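Local coordinates for polycyclic ketone monooxygenase (Myceliophthora thermophila, PDB 5MQ6), which catalyses Baeyer-Villiger oxidation with FAD and NADPH, inserting one oxygen atom beside the carbonyl of ketones, notably bulky polycyclic ones, to give esters or lactones, at residues N335-S338 with Y339-D342; P360-S363 with A364-S368. One frame throughout, in Å; residues are numbered along the deposited sequence.

Contact 1. Residues N335-S338 with Y339-D342; sequences NLDS and YLTD
Y339 N bonds to L336 O at 3.1 Å, the i to i+3 spacing of a tightened turn, where helix 328-340 runs out at its C-terminal end. The donor sits 51° out of the carbonyl plane of L336, off its lone pairs. One residue further on, the i to i+4 pattern holds: T341 N reaches D337 O at 3.0 Å, while L340 N makes a weak bond to the same oxygen. D342, with positive phi, then turns the chain off the helical path.

T341 uses its hydroxyl as well as its amide, its OG1 donating to D337 O at 2.9 Å. A chi1 of 55° sets OG1 between its own backbone N and carbonyl carbon, turned back to D337 O, which accepts from both the amide and the hydroxyl of T341. Its methyl stays close to the same residue: CG2 lies 3.5 Å from D337 OD2, the two side chains crossing at about a right angle, and the side chain also touches I366. A valine here would probably leave D337 O with its backbone donors alone and loosen the hold on the last turn.

S338 bends its hydroxyl back in the same manner; OG donates to N335 O on a lone pair in the carbonyl plane, and Q348 NE2 bonds to OG too. Y339 suits the margin of the helix because its ring can lie beside the backbone while OH reaches the polar loop beyond, at Q348 NE2. N335 runs alongside the ring, its amide turned 66° from the ring plane and bonded to M351 N and E349 O. At the ring's edge, Y339 CD2 comes within 3.2 Å of N335 O.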
loop_
_atom_site.group_PDB
_atom_site.type_symbol
_atom_site.label_atom_id
_atom_site.label_comp_id
_atom_site.label_asym_id
_atom_site.label_seq_id
_atom_site.Cartn_x
_atom_site.Cartn_y
_atom_site.Cartn_z
ATOM N N ASN A 335 -4.054 -9.613 -17.648
ATOM C CA ASN A 335 -5.203 -10.502 -17.597
ATOM C C ASN A 335 -5.984 -10.390 -16.279
ATOM O O ASN A 335 -7.164 -10.151 -16.292
ATOM C CB ASN A 335 -4.707 -11.913 -17.865
ATOM C CG ASN A 335 -5.824 -12.898 -17.962
ATOM O OD1 ASN A 335 -6.253 -13.522 -16.975
ATOM N ND2 ASN A 335 -6.344 -13.008 -19.153
ATOM N N LEU A 336 -5.289 -10.468 -15.141
ATOM C CA LEU A 336 -5.897 -10.283 -13.853
ATOM C C LEU A 336 -6.586 -8.893 -13.754
ATOM O O LEU A 336 -7.729 -8.771 -13.351
ATOM C CB LEU A 336 -4.850 -10.419 -12.733
ATOM C CG LEU A 336 -5.342 -10.111 -11.342
ATOM C CD1 LEU A 336 -6.486 -11.076 -10.936
ATOM C CD2 LEU A 336 -4.166 -10.332 -10.415
ATOM N N ASP A 337 -5.851 -7.852 -14.084
ATOM C CA ASP A 337 -6.398 -6.550 -13.898
ATOM C C ASP A 337 -7.588 -6.276 -14.835
ATOM O O ASP A 337 -8.361 -5.352 -14.536
ATOM C CB ASP A 337 -5.326 -5.487 -14.171
ATOM C CG ASP A 337 -5.595 -4.194 -13.424
ATOM O OD1 ASP A 337 -5.792 -4.266 -12.146
ATOM O OD2 ASP A 337 -5.571 -3.108 -14.114
ATOM N N SER A 338 -7.719 -7.000 -15.971
ATOM C CA SER A 338 -8.853 -6.796 -16.862
ATOM C C SER A 338 -10.150 -7.106 -16.187
ATOM O O SER A 338 -11.156 -6.504 -16.556
ATOM C CB SER A 338 -8.730 -7.597 -18.149
ATOM O OG SER A 338 -8.855 -9.072 -17.931
ATOM N N TYR A 339 -10.140 -7.974 -15.153
ATOM C CA TYR A 339 -11.379 -8.300 -14.438
ATOM C C TYR A 339 -11.750 -7.208 -13.453
ATOM O O TYR A 339 -12.898 -6.928 -13.217
ATOM C CB TYR A 339 -11.209 -9.672 -13.713
ATOM C CG TYR A 339 -11.185 -10.799 -14.709
ATOM C CD1 TYR A 339 -12.394 -11.360 -15.239
ATOM C CD2 TYR A 339 -10.008 -11.215 -15.253
ATOM C CE1 TYR A 339 -12.350 -12.359 -16.252
ATOM C CE2 TYR A 339 -9.954 -12.190 -16.229
ATOM C CZ TYR A 339 -11.108 -12.767 -16.745
ATOM O OH TYR A 339 -10.919 -13.719 -17.734
ATOM N N LEU A 340 -10.757 -6.591 -12.861
ATOM C CA LEU A 340 -10.948 -5.560 -11.890
ATOM C C LEU A 340 -11.229 -4.200 -12.486
ATOM O O LEU A 340 -11.764 -3.327 -11.798
ATOM C CB LEU A 340 -9.673 -5.464 -10.973
ATOM C CG LEU A 340 -9.580 -6.711 -10.140
ATOM C CD1 LEU A 340 -8.131 -7.010 -9.676
ATOM C CD2 LEU A 340 -10.589 -6.657 -8.985
ATOM N N THR A 341 -10.899 -4.015 -13.760
ATOM C CA THR A 341 -11.210 -2.759 -14.466
ATOM C C THR A 341 -12.492 -2.951 -15.321
ATOM O O THR A 341 -12.865 -2.119 -16.158
ATOM C CB THR A 341 -10.036 -2.321 -15.352
ATOM O OG1 THR A 341 -9.645 -3.362 -16.270
ATOM C CG2 THR A 341 -8.880 -1.980 -14.541
ATOM N N ASP A 342 -13.173 -4.044 -15.117
ATOM C CA ASP A 342 -14.441 -4.322 -15.841
ATOM C C ASP A 342 -14.173 -4.315 -17.354
ATOM O O ASP A 342 -14.863 -3.650 -18.152
ATOM C CB ASP A 342 -15.537 -3.373 -15.369
ATOM C CG ASP A 342 -16.929 -3.685 -15.962
ATOM O OD1 ASP A 342 -17.194 -4.865 -16.259
ATOM O OD2 ASP A 342 -17.779 -2.741 -16.103
#

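Contact 2. Residues P360-S363 with A364-S368; sequences PAFS and AVIGS
A364 N to A361 O and V365 N to F362 O, at 3.0 and 2.9 Å, carry the chain from a 3-10 turn into the short helix 363-366. Its one strong i to i+4 bond closes the far end, G367 N giving 2.8 Å to S363 O. That oxygen is well supplied, since W589 NE1 also donates to it. I366 N, by contrast, has only weak bonds here, shared between F362 O and S363 O. A364 O is satisfied by S592 OG, whereas G367 O is buried without a partner.

S363 is small enough to pack against helix 378-406, and its hydroxyl answers the carbonyl at the start of the turn: OG donates to P360 O at 2.7 Å, in the carbonyl plane. P360 fits a first turn, having no amide hydrogen to place. G367 takes a positive phi at which a CB would collide with the carbonyl oxygen of I366. S368 OG finds its partners outside the turn, bonding to R370 N and to T341 O just past the end of helix 328-340.

Three apolar side chains, of F362, V365 and I366, meet alongside the turn. With CG anti to its backbone N (chi1 -154°), F362 lays its ring beside the helix; its side chain is about 9 Å from the bound NADPH. V365 CG2 rests over the centre of one face in a CH-pi contact, and I366 CG1 meets the ring obliquely, 3.6 Å from F362 CD2.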
loop_
_atom_site.group_PDB
_atom_site.type_symbol
_atom_site.label_atom_id
_atom_site.label_comp_id
_atom_site.label_asym_id
_atom_site.label_seq_id
_atom_site.Cartn_x
_atom_site.Cartn_y
_atom_site.Cartn_z
ATOM N N PRO A 360 -16.214 -7.187 -10.579
ATOM C CA PRO A 360 -16.075 -6.183 -11.627
ATOM C C PRO A 360 -16.467 -4.762 -11.197
ATOM O O PRO A 360 -16.001 -3.814 -11.787
ATOM C CB PRO A 360 -17.020 -6.727 -12.736
ATOM C CG PRO A 360 -18.119 -7.400 -11.925
ATOM C CD PRO A 360 -17.322 -8.123 -10.857
ATOM N N ALA A 361 -17.214 -4.617 -10.104
ATOM C CA ALA A 361 -17.468 -3.280 -9.546
ATOM C C ALA A 361 -16.293 -2.721 -8.804
ATOM O O ALA A 361 -16.331 -1.527 -8.405
ATOM C CB ALA A 361 -18.679 -3.256 -8.605
ATOM N N PHE A 362 -15.242 -3.534 -8.589
ATOM C CA PHE A 362 -13.976 -2.868 -8.107
ATOM C C PHE A 362 -13.472 -1.727 -9.011
ATOM O O PHE A 362 -12.779 -0.783 -8.560
ATOM C CB PHE A 362 -12.867 -3.872 -7.805
ATOM C CG PHE A 362 -11.860 -3.400 -6.790
ATOM C CD1 PHE A 362 -12.206 -3.289 -5.440
ATOM C CD2 PHE A 362 -10.534 -3.112 -7.179
ATOM C CE1 PHE A 362 -11.256 -2.846 -4.487
ATOM C CE2 PHE A 362 -9.614 -2.655 -6.259
ATOM C CZ PHE A 362 -9.965 -2.547 -4.902
ATOM N N SER A 363 -13.844 -1.787 -10.260
ATOM C CA SER A 363 -13.534 -0.742 -11.245
ATOM C C SER A 363 -14.065 0.649 -10.817
ATOM O O SER A 363 -13.573 1.704 -11.280
ATOM C CB SER A 363 -14.222 -1.160 -12.561
ATOM O OG SER A 363 -15.647 -1.202 -12.357
ATOM N N ALA A 364 -15.039 0.664 -9.911
ATOM C CA ALA A 364 -15.526 1.912 -9.338
ATOM C C ALA A 364 -14.371 2.731 -8.819
ATOM O O ALA A 364 -14.402 3.911 -8.844
ATOM C CB ALA A 364 -16.526 1.641 -8.172
ATOM N N VAL A 365 -13.390 2.084 -8.237
ATOM C CA VAL A 365 -12.294 2.821 -7.635
ATOM C C VAL A 365 -11.029 2.779 -8.431
ATOM O O VAL A 365 -10.161 3.556 -8.127
ATOM C CB VAL A 365 -11.949 2.476 -6.195
ATOM C CG1 VAL A 365 -13.015 3.077 -5.262
ATOM C CG2 VAL A 365 -11.740 0.972 -6.008
ATOM N N ILE A 366 -10.915 1.853 -9.374
ATOM C CA ILE A 366 -9.725 1.697 -10.223
ATOM C C ILE A 366 -9.819 2.387 -11.588
ATOM O O ILE A 366 -8.828 2.950 -12.056
ATOM C CB ILE A 366 -9.467 0.171 -10.423
ATOM C CG1 ILE A 366 -9.082 -0.438 -9.112
ATOM C CG2 ILE A 366 -8.443 -0.059 -11.460
ATOM C CD1 ILE A 366 -8.085 0.361 -8.345
ATOM N N GLY A 367 -11.007 2.412 -12.190
ATOM C CA GLY A 367 -11.157 2.899 -13.561
ATOM C C GLY A 367 -11.626 1.737 -14.409
ATOM O O GLY A 367 -11.506 0.585 -14.018
ATOM N N SER A 368 -12.112 2.028 -15.586
ATOM C CA SER A 368 -12.432 1.035 -16.595
ATOM C C SER A 368 -12.202 1.642 -17.926
ATOM O O SER A 368 -12.572 2.759 -18.085
ATOM C CB SER A 368 -13.942 0.680 -16.519
ATOM O OG SER A 368 -14.274 -0.310 -17.471
#

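In the fold
From the N terminus, contact 1 comes first, at the last turn of helix 328-340; a connecting segment follows, and contact 2 then forms the short helix 363-366 and its exit. Each closes only a local turn, and they stand in series, neither nested nor crossed. The chain nevertheless returns on itself, bringing their centres 9 Å apart. The hydrogen bond between S368 OG and T341 O, 2.6 Å long, joins them directly, while L340 O packs on S363 CB. Together they join the end of the longer helix to the short one, which also rests on helix 378-406, with the side chains of L336 and F362 each about 9 Å from a cofactor, FAD and NADPH respectively.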